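Local coordinates for DUF115 domain-containing protein (Magnetospirillum magneticum AMB-1, PDB 5MU5) that is a Maf glycosyltransferase involved in bacterial flagella formation, probably by attaching sugars to flagellin, at residues Glu21-Pro24 against Glu25-Glu28; Ala335-Glu339 against Phe340-Ser344; Ala523-Arg526 against Ala527-Pro531; Thr597-Met600 against Ala601-Cys604. All blocks are in the same frame, centred on the assembly; numbering follows the deposited sequence.

Contact 1: Glu21-Pro24 against Glu25-Glu28; sequences ELMP and EMGE. With EDO (1,2-ethanediol), chain I.
The carbonyl oxygen of Met-23 is gripped by two backbone N-H groups of the next helix: Gly-27 N lies 2.9 Å from Met-23 O in a fairly straight bond (162°), while Met-26 N bonds to Met-23 O weakly, at a bent angle. This is a helix-helix junction: Met-23 leaves the helical conformation at the end of helix 9-22 and is at the N-cap of helix 24-32. Pro-24 takes the first position of the helix, where the missing N-H costs no helical bond, and Pro-24 O receives Glu-28 N at 2.7 Å. At buried Gly-27 a CB would point toward the preceding segment, near Pro-24 O; glycine adds no bulk there. The two methionines run side by side, Met-23 SD lying 3.6 Å from Met-26 CB. With CG anti to the backbone nitrogen (chi1 -160°), the Met-23 chain is carried to Leu-180 and Ile-182 of strand 180-183 and to Leu-170, whereas Met-26 packs on Phe-154 and Leu-157. In place of Met-23, an alanine has no sulfur to lie against Met-26 CB and would probably open a gap toward that strand. On the solvent side Glu-28 pairs with Arg-31. An ethanediol molecule, probably from the crystallisation liquor, takes up an N-H of the first turn: Glu-25 N donates to its O1 at 3.1 Å.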
ATOM      1  N   GLU A  21     -31.151   8.182   5.633  1.00 43.29           N
ATOM      2  CA  GLU A  21     -30.902   8.963   4.436  1.00 44.50           C
ATOM      3  C   GLU A  21     -29.421   8.953   4.006  1.00 44.08           C
ATOM      4  O   GLU A  21     -29.103   8.769   2.840  1.00 42.48           O
ATOM      5  CB  GLU A  21     -31.343  10.414   4.691  1.00 45.79           C
ATOM      6  CG  GLU A  21     -31.151  11.352   3.506  1.00 47.92           C
ATOM      7  CD  GLU A  21     -31.484  12.797   3.832  1.00 51.14           C
ATOM      8  OE1 GLU A  21     -31.983  13.088   4.939  1.00 50.31           O
ATOM      9  OE2 GLU A  21     -31.261  13.645   2.954  1.00 55.27           O
ATOM     10  N   LEU A  22     -28.524   9.164   4.957  1.00 45.25           N
ATOM     11  CA  LEU A  22     -27.114   9.383   4.650  1.00 45.29           C
ATOM     12  C   LEU A  22     -26.154   8.253   4.996  1.00 44.49           C
ATOM     13  O   LEU A  22     -25.003   8.315   4.584  1.00 43.80           O
ATOM     14  CB  LEU A  22     -26.666  10.667   5.346  1.00 46.20           C
ATOM     15  CG  LEU A  22     -27.394  11.905   4.799  1.00 47.19           C
ATOM     16  CD1 LEU A  22     -27.526  13.002   5.851  1.00 46.88           C
ATOM     17  CD2 LEU A  22     -26.683  12.411   3.554  1.00 47.05           C
ATOM     18  N   MET A  23     -26.607   7.255   5.762  1.00 43.85           N
ATOM     19  CA  MET A  23     -25.806   6.054   6.070  1.00 44.73           C
ATOM     20  C   MET A  23     -26.760   4.860   6.165  1.00 44.53           C
ATOM     21  O   MET A  23     -26.905   4.244   7.233  1.00 43.70           O
ATOM     22  CB  MET A  23     -25.026   6.256   7.372  1.00 46.25           C
ATOM     23  CG  MET A  23     -23.848   5.323   7.511  1.00 48.98           C
ATOM     24  SD  MET A  23     -23.039   5.448   9.120  1.00 52.94           S
ATOM     25  CE  MET A  23     -22.055   6.911   8.898  1.00 51.53           C
ATOM     26  N   PRO A  24     -27.402   4.517   5.033  1.00 45.67           N
ATOM     27  CA  PRO A  24     -28.633   3.692   5.081  1.00 47.39           C
ATOM     28  C   PRO A  24     -28.520   2.351   5.799  1.00 45.99           C
ATOM     29  O   PRO A  24     -29.399   2.013   6.614  1.00 45.01           O
ATOM     30  CB  PRO A  24     -29.035   3.520   3.599  1.00 46.11           C
ATOM     31  CG  PRO A  24     -28.250   4.527   2.852  1.00 47.89           C
ATOM     32  CD  PRO A  24     -27.013   4.858   3.651  1.00 46.13           C
ATOM     33  N   GLU A  25     -27.477   1.593   5.501  1.00 46.16           N
ATOM     34  CA  GLU A  25     -27.290   0.287   6.153  1.00 47.88           C
ATOM     35  C   GLU A  25     -27.208   0.438   7.667  1.00 44.39           C
ATOM     36  O   GLU A  25     -27.743  -0.375   8.401  1.00 44.60           O
ATOM     37  CB  GLU A  25     -26.047  -0.441   5.619  1.00 53.31           C
ATOM     38  CG  GLU A  25     -26.224  -1.064   4.231  1.00 59.50           C
ATOM     39  CD  GLU A  25     -24.964  -1.757   3.707  1.00 66.70           C
ATOM     40  OE1 GLU A  25     -24.904  -2.019   2.481  1.00 70.62           O
ATOM     41  OE2 GLU A  25     -24.032  -2.045   4.510  1.00 71.14           O
ATOM     42  N   MET A  26     -26.561   1.490   8.142  1.00 42.05           N
ATOM     43  CA  MET A  26     -26.463   1.721   9.573  1.00 41.44           C
ATOM     44  C   MET A  26     -27.831   2.137  10.122  1.00 40.55           C
ATOM     45  O   MET A  26     -28.248   1.707  11.209  1.00 38.14           O
ATOM     46  CB  MET A  26     -25.444   2.821   9.851  1.00 43.98           C
ATOM     47  CG  MET A  26     -25.157   3.047  11.327  1.00 46.34           C
ATOM     48  SD  MET A  26     -24.401   1.605  12.101  1.00 52.13           S
ATOM     49  CE  MET A  26     -22.831   1.522  11.229  1.00 48.61           C
ATOM     50  N   GLY A  27     -28.516   2.979   9.352  1.00 38.94           N
ATOM     51  CA  GLY A  27     -29.852   3.440   9.686  1.00 40.12           C
ATOM     52  C   GLY A  27     -30.791   2.263   9.786  1.00 41.69           C
ATOM     53  O   GLY A  27     -31.591   2.188  10.716  1.00 38.96           O
ATOM     54  N   GLU A  28     -30.673   1.316   8.853  1.00 43.27           N
ATOM     55  CA  GLU A  28     -31.590   0.183   8.856  1.00 47.93           C
ATOM     56  C   GLU A  28     -31.345  -0.671  10.104  1.00 46.10           C
ATOM     57  O   GLU A  28     -32.266  -1.134  10.761  1.00 46.67           O
ATOM     58  CB  GLU A  28     -31.476  -0.636   7.568  1.00 49.70           C
ATOM     59  CG  GLU A  28     -32.544  -1.713   7.411  1.00 55.57           C
ATOM     60  CD  GLU A  28     -33.976  -1.219   7.647  1.00 58.42           C
ATOM     61  OE1 GLU A  28     -34.341  -0.136   7.139  1.00 60.78           O
ATOM     62  OE2 GLU A  28     -34.748  -1.927   8.338  1.00 60.12           O
TER
HETATM   63  C1  EDO I 708     -23.876   3.109   4.189  1.00 45.23           C
HETATM   64  O1  EDO I 708     -24.961   2.257   3.839  1.00 44.38           O
HETATM   65  C2  EDO I 708     -22.957   2.163   4.941  1.00 51.70           C
HETATM   66  O2  EDO I 708     -23.604   1.827   6.191  1.00 58.63           O

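Contact 2: Ala335-Glu339 against Phe340-Ser344; sequences AVHEE and FGFGS
Glu-339 swings its CG opposite the backbone nitrogen (chi1 -178°), while Phe-340 turns CG away from its own carbonyl carbon (chi1 -55°), and the acid is laid over the phenyl ring. Glu-339 CG sits over the ring centre in a CH-pi contact, 3.7 Å from the centroid of Phe-340. Beyond it the carboxylate stacks on the same ring, the planes 15° apart, and Glu-339 OE1 reaches a salt bridge with Arg-308. The helical bonding fades here: Phe-340 N still donates to Val-336 O at 2.9 Å, but Gly-341 N makes only a weak bond to His-337 O. Gly-341 is the first residue to leave helical phi/psi, with a positive phi that favours glycine, and the chain turns toward strand 346-350 of the large sheet. That turn brings the Phe-342 ring back against Val-336 and His-337. Its CZ lies 3.9 Å from Val-336 CG1, crossing the valine at about a right angle, and its CD2 is 3.7 Å from His-337 CB. Val-336, slim and branched, fits between the two phenylalanines and also touches helix 307-312. The chemistry is thus divided: aromatic and aliphatic carbon closes the inner side of the helix end, while the negative charge over Phe-340 is probably balanced by Arg-308.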
ATOM      1  N   ALA A 335      26.008 -10.658 -16.194  1.00 51.74           N
ATOM      2  CA  ALA A 335      27.256 -11.297 -15.718  1.00 51.37           C
ATOM      3  C   ALA A 335      27.123 -12.830 -15.673  1.00 49.99           C
ATOM      4  O   ALA A 335      28.048 -13.558 -16.018  1.00 53.17           O
ATOM      5  CB  ALA A 335      27.631 -10.755 -14.336  1.00 49.98           C
ATOM      6  N   VAL A 336      25.958 -13.313 -15.256  1.00 50.26           N
ATOM      7  CA  VAL A 336      25.696 -14.754 -15.220  1.00 49.37           C
ATOM      8  C   VAL A 336      25.618 -15.321 -16.645  1.00 50.38           C
ATOM      9  O   VAL A 336      26.150 -16.388 -16.907  1.00 52.57           O
ATOM     10  CB  VAL A 336      24.405 -15.082 -14.455  1.00 47.20           C
ATOM     11  CG1 VAL A 336      24.160 -16.573 -14.471  1.00 47.99           C
ATOM     12  CG2 VAL A 336      24.467 -14.568 -13.018  1.00 46.45           C
ATOM     13  N   HIS A 337      24.939 -14.613 -17.544  1.00 49.64           N
ATOM     14  CA  HIS A 337      24.873 -14.978 -18.969  1.00 52.16           C
ATOM     15  C   HIS A 337      26.269 -15.060 -19.603  1.00 54.94           C
ATOM     16  O   HIS A 337      26.605 -16.016 -20.307  1.00 50.98           O
ATOM     17  CB  HIS A 337      24.042 -13.927 -19.718  1.00 53.43           C
ATOM     18  CG  HIS A 337      23.960 -14.145 -21.196  1.00 57.50           C
ATOM     19  ND1 HIS A 337      23.200 -15.147 -21.767  1.00 61.80           N
ATOM     20  CD2 HIS A 337      24.504 -13.458 -22.224  1.00 56.65           C
ATOM     21  CE1 HIS A 337      23.298 -15.081 -23.080  1.00 59.85           C
ATOM     22  NE2 HIS A 337      24.082 -14.064 -23.382  1.00 61.98           N
ATOM     23  N   GLU A 338      27.065 -14.033 -19.344  1.00 56.28           N
ATOM     24  CA  GLU A 338      28.434 -13.959 -19.812  1.00 60.77           C
ATOM     25  C   GLU A 338      29.259 -15.146 -19.308  1.00 58.59           C
ATOM     26  O   GLU A 338      30.024 -15.707 -20.054  1.00 57.24           O
ATOM     27  CB  GLU A 338      29.063 -12.639 -19.339  1.00 67.24           C
ATOM     28  CG  GLU A 338      30.566 -12.519 -19.531  1.00 74.50           C
ATOM     29  CD  GLU A 338      30.957 -12.491 -20.988  1.00 83.41           C
ATOM     30  OE1 GLU A 338      30.316 -11.743 -21.757  1.00 92.09           O
ATOM     31  OE2 GLU A 338      31.913 -13.203 -21.366  1.00 90.67           O
ATOM     32  N   GLU A 339      29.096 -15.529 -18.044  1.00 58.58           N
ATOM     33  CA  GLU A 339      29.915 -16.602 -17.470  1.00 56.61           C
ATOM     34  C   GLU A 339      29.456 -18.012 -17.829  1.00 52.51           C
ATOM     35  O   GLU A 339      30.282 -18.861 -18.071  1.00 50.56           O
ATOM     36  CB  GLU A 339      30.010 -16.455 -15.946  1.00 56.69           C
ATOM     37  CG  GLU A 339      30.890 -17.513 -15.288  1.00 59.59           C
ATOM     38  CD  GLU A 339      31.205 -17.222 -13.826  1.00 63.73           C
ATOM     39  OE1 GLU A 339      30.823 -16.143 -13.310  1.00 63.79           O
ATOM     40  OE2 GLU A 339      31.846 -18.083 -13.185  1.00 68.58           O
ATOM     41  N   PHE A 340      28.148 -18.257 -17.843  1.00 51.62           N
ATOM     42  CA  PHE A 340      27.601 -19.601 -18.081  1.00 50.55           C
ATOM     43  C   PHE A 340      26.668 -19.744 -19.269  1.00 50.46           C
ATOM     44  O   PHE A 340      26.488 -20.855 -19.764  1.00 47.92           O
ATOM     45  CB  PHE A 340      26.804 -20.062 -16.867  1.00 50.52           C
ATOM     46  CG  PHE A 340      27.575 -20.030 -15.590  1.00 53.29           C
ATOM     47  CD1 PHE A 340      28.526 -21.011 -15.305  1.00 53.32           C
ATOM     48  CD2 PHE A 340      27.343 -19.023 -14.658  1.00 54.56           C
ATOM     49  CE1 PHE A 340      29.236 -20.982 -14.110  1.00 55.06           C
ATOM     50  CE2 PHE A 340      28.053 -18.987 -13.467  1.00 56.32           C
ATOM     51  CZ  PHE A 340      29.000 -19.970 -13.193  1.00 55.72           C
ATOM     52  N   GLY A 341      26.036 -18.649 -19.697  1.00 49.85           N
ATOM     53  CA  GLY A 341      25.015 -18.718 -20.744  1.00 48.44           C
ATOM     54  C   GLY A 341      23.723 -19.235 -20.134  1.00 48.09           C
ATOM     55  O   GLY A 341      23.752 -19.966 -19.159  1.00 48.44           O
ATOM     56  N   PHE A 342      22.586 -18.858 -20.703  1.00 49.90           N
ATOM     57  CA  PHE A 342      21.283 -19.271 -20.169  1.00 50.36           C
ATOM     58  C   PHE A 342      20.621 -20.385 -20.950  1.00 51.77           C
ATOM     59  O   PHE A 342      19.533 -20.838 -20.589  1.00 52.44           O
ATOM     60  CB  PHE A 342      20.341 -18.064 -20.057  1.00 51.05           C
ATOM     61  CG  PHE A 342      20.494 -17.315 -18.779  1.00 51.65           C
ATOM     62  CD1 PHE A 342      19.876 -17.780 -17.625  1.00 52.88           C
ATOM     63  CD2 PHE A 342      21.255 -16.163 -18.715  1.00 54.49           C
ATOM     64  CE1 PHE A 342      20.014 -17.102 -16.432  1.00 54.25           C
ATOM     65  CE2 PHE A 342      21.402 -15.475 -17.522  1.00 54.66           C
ATOM     66  CZ  PHE A 342      20.787 -15.946 -16.381  1.00 54.62           C
ATOM     67  N   GLY A 343      21.270 -20.839 -22.014  1.00 52.74           N
ATOM     68  CA  GLY A 343      20.761 -21.961 -22.793  1.00 51.30           C
ATOM     69  C   GLY A 343      19.376 -21.710 -23.353  1.00 51.52           C
ATOM     70  O   GLY A 343      19.122 -20.674 -23.960  1.00 49.54           O
ATOM     71  N   SER A 344      18.478 -22.662 -23.129  1.00 50.65           N
ATOM     72  CA  SER A 344      17.107 -22.576 -23.635  1.00 51.65           C
ATOM     73  C   SER A 344      16.101 -21.948 -22.643  1.00 49.04           C
ATOM     74  O   SER A 344      14.903 -22.044 -22.859  1.00 49.84           O
ATOM     75  CB  SER A 344      16.632 -23.983 -23.953  1.00 52.05           C
ATOM     76  OG  SER A 344      16.646 -24.737 -22.752  1.00 57.38           O
TER

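Contact 3: Ala523-Arg526 against Ala527-Pro531; sequences AKVR and ASFRP
Val-525 O is the hub of this helix end, accepting both the backbone N-H and the hydroxyl of Ser-528. Ser-528 OG approaches Val-525 O to 2.6 Å, only slightly tilted from the carbonyl plane; Ser-528 N, at 2.9 Å from Val-525 O, comes from well above that plane, so the two donors use different directions. The hydroxyl is put there by chi1 of 71°, which sets OG between the backbone nitrogen and the carbonyl carbon. Serine suits the place because its short side chain can fold back on the last turn of helix 515-528. The same oxygen also lies over the centre of the Phe-529 ring, 3.7 Å above its plane. Phe-529 N makes only weak bonds to Val-525 O and Arg-526 O, as the chain leaves the helix.

Beyond the carbonyl, the valine and phenylalanine side chains run together, Val-525 CG1 reaching 3.4 Å from Phe-529 CZ. Both rest on Phe-319 of strand 319-322 and on Leu-404 of helix 393-404. An alanine in place of Phe-529 lacks the ring, which would probably open a gap between Val-525 CG1, Phe-319 and Leu-404 and leave one side of Val-525 O without cover. Farther out, Arg-526 is drawn to Asp-363 by a salt bridge, Ser-528 O receives Gln-265, and Arg-530 pairs by backbone bonds with Ile-263, starting the short strand 530-531 at the border of the large mixed sheet. The chemistry implies a helix end held at one carbonyl by two Ser-528 donors, where the bonds of Phe-529 N have become weak, and by the apolar packing of Val-525 and Phe-529 beside it.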
ATOM      1  N   ALA A 523       4.806 -27.872 -23.109  1.00 38.01           N
ATOM      2  CA  ALA A 523       4.062 -27.561 -24.323  1.00 37.30           C
ATOM      3  C   ALA A 523       2.757 -26.817 -23.968  1.00 38.13           C
ATOM      4  O   ALA A 523       2.403 -25.837 -24.615  1.00 39.08           O
ATOM      5  CB  ALA A 523       3.784 -28.834 -25.107  1.00 36.64           C
ATOM      6  N   LYS A 524       2.053 -27.258 -22.928  1.00 39.14           N
ATOM      7  CA  LYS A 524       0.829 -26.547 -22.485  1.00 42.36           C
ATOM      8  C   LYS A 524       1.136 -25.127 -22.051  1.00 40.44           C
ATOM      9  O   LYS A 524       0.493 -24.172 -22.462  1.00 44.88           O
ATOM     10  CB  LYS A 524       0.156 -27.284 -21.328  1.00 45.68           C
ATOM     11  CG  LYS A 524      -0.460 -28.596 -21.757  1.00 48.54           C
ATOM     12  CD  LYS A 524      -1.178 -29.316 -20.639  1.00 51.51           C
ATOM     13  CE  LYS A 524      -2.019 -30.412 -21.261  1.00 58.16           C
ATOM     14  NZ  LYS A 524      -2.488 -31.388 -20.247  1.00 65.29           N
ATOM     15  N   VAL A 525       2.144 -24.981 -21.224  1.00 40.80           N
ATOM     16  CA  VAL A 525       2.556 -23.667 -20.784  1.00 40.76           C
ATOM     17  C   VAL A 525       2.855 -22.773 -21.986  1.00 42.09           C
ATOM     18  O   VAL A 525       2.331 -21.676 -22.112  1.00 42.85           O
ATOM     19  CB  VAL A 525       3.798 -23.778 -19.880  1.00 40.09           C
ATOM     20  CG1 VAL A 525       4.473 -22.417 -19.719  1.00 41.31           C
ATOM     21  CG2 VAL A 525       3.401 -24.364 -18.524  1.00 40.58           C
ATOM     22  N   ARG A 526       3.703 -23.269 -22.870  1.00 44.78           N
ATOM     23  CA  ARG A 526       4.140 -22.531 -24.039  1.00 46.77           C
ATOM     24  C   ARG A 526       2.959 -22.125 -24.922  1.00 44.74           C
ATOM     25  O   ARG A 526       2.928 -21.026 -25.452  1.00 43.95           O
ATOM     26  CB  ARG A 526       5.086 -23.425 -24.814  1.00 51.50           C
ATOM     27  CG  ARG A 526       5.733 -22.784 -25.996  1.00 56.73           C
ATOM     28  CD  ARG A 526       6.900 -21.964 -25.535  1.00 60.47           C
ATOM     29  NE  ARG A 526       7.300 -21.009 -26.559  1.00 64.05           N
ATOM     30  CZ  ARG A 526       8.187 -20.050 -26.349  1.00 66.37           C
ATOM     31  NH1 ARG A 526       8.757 -19.937 -25.144  1.00 68.54           N
ATOM     32  NH2 ARG A 526       8.503 -19.216 -27.334  1.00 65.36           N
ATOM     33  N   ALA A 527       1.992 -23.021 -25.074  1.00 43.10           N
ATOM     34  CA  ALA A 527       0.815 -22.730 -25.881  1.00 44.26           C
ATOM     35  C   ALA A 527      -0.059 -21.667 -25.246  1.00 43.91           C
ATOM     36  O   ALA A 527      -0.796 -21.021 -25.952  1.00 43.04           O
ATOM     37  CB  ALA A 527      -0.002 -23.996 -26.122  1.00 44.88           C
ATOM     38  N   SER A 528       0.028 -21.480 -23.927  1.00 43.96           N
ATOM     39  CA  SER A 528      -0.811 -20.484 -23.223  1.00 45.70           C
ATOM     40  C   SER A 528      -0.247 -19.043 -23.277  1.00 48.40           C
ATOM     41  O   SER A 528      -0.985 -18.069 -23.095  1.00 52.82           O
ATOM     42  CB  SER A 528      -1.022 -20.906 -21.768  1.00 43.10           C
ATOM     43  OG  SER A 528       0.195 -20.765 -21.040  1.00 41.92           O
ATOM     44  N   PHE A 529       1.053 -18.906 -23.505  1.00 47.58           N
ATOM     45  CA  PHE A 529       1.636 -17.598 -23.723  1.00 47.82           C
ATOM     46  C   PHE A 529       1.050 -16.934 -24.992  1.00 49.26           C
ATOM     47  O   PHE A 529       1.270 -17.404 -26.109  1.00 50.61           O
ATOM     48  CB  PHE A 529       3.160 -17.704 -23.899  1.00 49.23           C
ATOM     49  CG  PHE A 529       3.900 -18.275 -22.710  1.00 48.93           C
ATOM     50  CD1 PHE A 529       3.414 -18.130 -21.412  1.00 47.90           C
ATOM     51  CD2 PHE A 529       5.140 -18.884 -22.895  1.00 47.24           C
ATOM     52  CE1 PHE A 529       4.124 -18.628 -20.334  1.00 46.34           C
ATOM     53  CE2 PHE A 529       5.852 -19.379 -21.817  1.00 47.59           C
ATOM     54  CZ  PHE A 529       5.340 -19.247 -20.534  1.00 44.88           C
ATOM     55  N   ARG A 530       0.338 -15.829 -24.804  1.00 47.87           N
ATOM     56  CA  ARG A 530      -0.169 -15.015 -25.889  1.00 49.25           C
ATOM     57  C   ARG A 530       0.974 -14.198 -26.531  1.00 48.40           C
ATOM     58  O   ARG A 530       1.644 -13.421 -25.850  1.00 45.43           O
ATOM     59  CB  ARG A 530      -1.237 -14.069 -25.331  1.00 54.86           C
ATOM     60  CG  ARG A 530      -1.966 -13.265 -26.407  1.00 61.99           C
ATOM     61  CD  ARG A 530      -2.872 -12.195 -25.801  1.00 65.37           C
ATOM     62  NE  ARG A 530      -2.839 -10.932 -26.552  1.00 66.87           N
ATOM     63  CZ  ARG A 530      -3.535  -9.835 -26.238  1.00 66.77           C
ATOM     64  NH1 ARG A 530      -4.343  -9.816 -25.188  1.00 65.77           N
ATOM     65  NH2 ARG A 530      -3.426  -8.743 -26.983  1.00 67.73           N
ATOM     66  N   PRO A 531       1.208 -14.360 -27.847  1.00 48.28           N
ATOM     67  CA  PRO A 531       2.278 -13.569 -28.492  1.00 47.99           C
ATOM     68  C   PRO A 531       2.003 -12.062 -28.488  1.00 47.98           C
ATOM     69  O   PRO A 531       0.866 -11.647 -28.640  1.00 46.65           O
ATOM     70  CB  PRO A 531       2.291 -14.082 -29.943  1.00 50.46           C
ATOM     71  CG  PRO A 531       1.522 -15.371 -29.922  1.00 50.03           C
ATOM     72  CD  PRO A 531       0.536 -15.268 -28.795  1.00 48.33           C
TER

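Contact 4: Thr597-Met600 against Ala601-Cys604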
ATOM      1  N   THR A 597       3.809  12.483  -6.004  1.00 40.11           N
ATOM      2  CA  THR A 597       4.581  13.680  -5.872  1.00 40.81           C
ATOM      3  C   THR A 597       3.742  14.802  -5.264  1.00 43.01           C
ATOM      4  O   THR A 597       4.128  15.362  -4.224  1.00 42.13           O
ATOM      5  CB  THR A 597       5.207  14.020  -7.214  1.00 41.63           C
ATOM      6  OG1 THR A 597       6.106  12.947  -7.562  1.00 40.83           O
ATOM      7  CG2 THR A 597       5.969  15.344  -7.153  1.00 42.27           C
ATOM      8  N   LEU A 598       2.577  15.086  -5.849  1.00 41.68           N
ATOM      9  CA  LEU A 598       1.700  16.145  -5.313  1.00 43.24           C
ATOM     10  C   LEU A 598       1.208  15.912  -3.864  1.00 43.58           C
ATOM     11  O   LEU A 598       1.141  16.861  -3.068  1.00 39.76           O
ATOM     12  CB  LEU A 598       0.504  16.382  -6.230  1.00 45.87           C
ATOM     13  CG  LEU A 598       0.826  16.808  -7.666  1.00 48.65           C
ATOM     14  CD1 LEU A 598      -0.462  17.054  -8.424  1.00 51.03           C
ATOM     15  CD2 LEU A 598       1.714  18.038  -7.721  1.00 49.91           C
ATOM     16  N   MET A 599       0.878  14.669  -3.516  1.00 42.59           N
ATOM     17  CA  MET A 599       0.409  14.359  -2.164  1.00 46.38           C
ATOM     18  C   MET A 599       1.514  14.473  -1.127  1.00 45.72           C
ATOM     19  O   MET A 599       1.261  14.838   0.014  1.00 46.64           O
ATOM     20  CB  MET A 599      -0.233  12.968  -2.076  1.00 50.98           C
ATOM     21  CG  MET A 599      -1.638  12.863  -2.667  1.00 57.26           C
ATOM     22  SD  MET A 599      -2.895  13.877  -1.845  1.00 66.66           S
ATOM     23  CE  MET A 599      -2.791  15.402  -2.766  1.00 68.42           C
ATOM     24  N   MET A 600       2.733  14.161  -1.512  1.00 42.55           N
ATOM     25  CA  MET A 600       3.833  14.338  -0.612  1.00 45.82           C
ATOM     26  C   MET A 600       4.137  15.809  -0.408  1.00 42.56           C
ATOM     27  O   MET A 600       4.491  16.209   0.715  1.00 38.50           O
ATOM     28  CB  MET A 600       5.055  13.621  -1.135  1.00 53.13           C
ATOM     29  CG  MET A 600       4.839  12.136  -1.055  1.00 64.60           C
ATOM     30  SD  MET A 600       4.432  11.657   0.633  1.00 77.42           S
ATOM     31  CE  MET A 600       6.087  11.837   1.339  1.00 77.09           C
ATOM     32  N   ALA A 601       4.013  16.606  -1.475  1.00 37.95           N
ATOM     33  CA  ALA A 601       4.166  18.041  -1.336  1.00 37.47           C
ATOM     34  C   ALA A 601       3.110  18.576  -0.365  1.00 37.57           C
ATOM     35  O   ALA A 601       3.423  19.358   0.510  1.00 40.43           O
ATOM     36  CB  ALA A 601       4.074  18.725  -2.678  1.00 36.82           C
ATOM     37  N   ALA A 602       1.876  18.101  -0.485  1.00 38.96           N
ATOM     38  CA  ALA A 602       0.788  18.529   0.408  1.00 40.28           C
ATOM     39  C   ALA A 602       1.036  18.152   1.837  1.00 40.45           C
ATOM     40  O   ALA A 602       0.719  18.915   2.739  1.00 39.77           O
ATOM     41  CB  ALA A 602      -0.547  17.975  -0.038  1.00 40.34           C
ATOM     42  N   MET A 603       1.606  16.982   2.038  1.00 40.36           N
ATOM     43  CA  MET A 603       1.927  16.523   3.366  1.00 42.68           C
ATOM     44  C   MET A 603       2.951  17.446   4.014  1.00 43.63           C
ATOM     45  O   MET A 603       2.827  17.777   5.216  1.00 42.05           O
ATOM     46  CB  MET A 603       2.517  15.134   3.298  1.00 47.10           C
ATOM     47  CG  MET A 603       2.697  14.524   4.668  1.00 54.63           C
ATOM     48  SD  MET A 603       3.974  13.282   4.606  1.00 69.77           S
ATOM     49  CE  MET A 603       5.373  14.406   4.627  1.00 67.22           C
ATOM     50  N   CYS A 604       3.964  17.829   3.225  1.00 41.48           N
ATOM     51  CA  CYS A 604       5.032  18.744   3.659  1.00 42.30           C
ATOM     52  C   CYS A 604       4.489  20.114   4.030  1.00 39.97           C
ATOM     53  O   CYS A 604       4.690  20.571   5.147  1.00 37.66           O
ATOM     54  CB  CYS A 604       6.118  18.887   2.578  1.00 44.28           C
ATOM     55  SG  CYS A 604       7.064  17.347   2.340  1.00 50.87           S
TER
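Met-600 and Met-603 point the same way from helix 589-609, one turn apart, in the helical bundle domain of the protein. Their ends meet loosely: Met-600 CE lies 4.2 Å from Met-603 SD. The first torsions differ, since Met-600 has CG anti to its carbonyl carbon (chi1 -69°) and coils through further bends, whereas Met-603 has CG anti to its backbone nitrogen (chi1 -172°). Flexible, unbranched methionines can adapt their ends to differently shaped neighbours, here Phe-241 and Val-94 for Met-600, Pro-84 and Ile-205 for Met-603.

The Met-599 side chain points another way, toward Met-572, Leu-575 and Leu-579 of helix 568-579, and its CE stands 4.4 Å from Ala-602 CB. Ala-601 and Ala-602 are small enough to let neighbouring helices close in: Ala-601 is touched by Met-632 of helix 618-646 and by Phe-97 of helix 92-107, Ala-602 by Met-572. Thr-597, also buried, has its hydroxyl satisfied by Asp-91 and by the backbone of Leu-242. Beneath these side chains the helix is regular, with four successive i to i+4 bonds; the first of them, from Ala-601 N to Thr-597 O, measures 3.0 Å, and its donor lies in the carbonyl plane.

How the contacts relate
Contacts 1, 2 and 3 each lie at a helix end and are partly buried, whereas contact 4, in mid-helix, is the buried one, its centre nearest the middle of the chain. Contacts 2 and 3 border the same large mixed sheet, their nearest atoms about 7 Å apart, one leading into strand 346-350 and the other into edge strand 530-531. Contact 1 packs against the separate four-stranded sheet, its centre about 63 Å from that of contact 2. Chemistry follows place: the helix ends combine apolar packing with charged side chains paired by arginine or aspartate, while contact 4 is mostly methionine and alanine packing, with one buried threonine hydroxyl satisfied by Asp-91 and Leu-242.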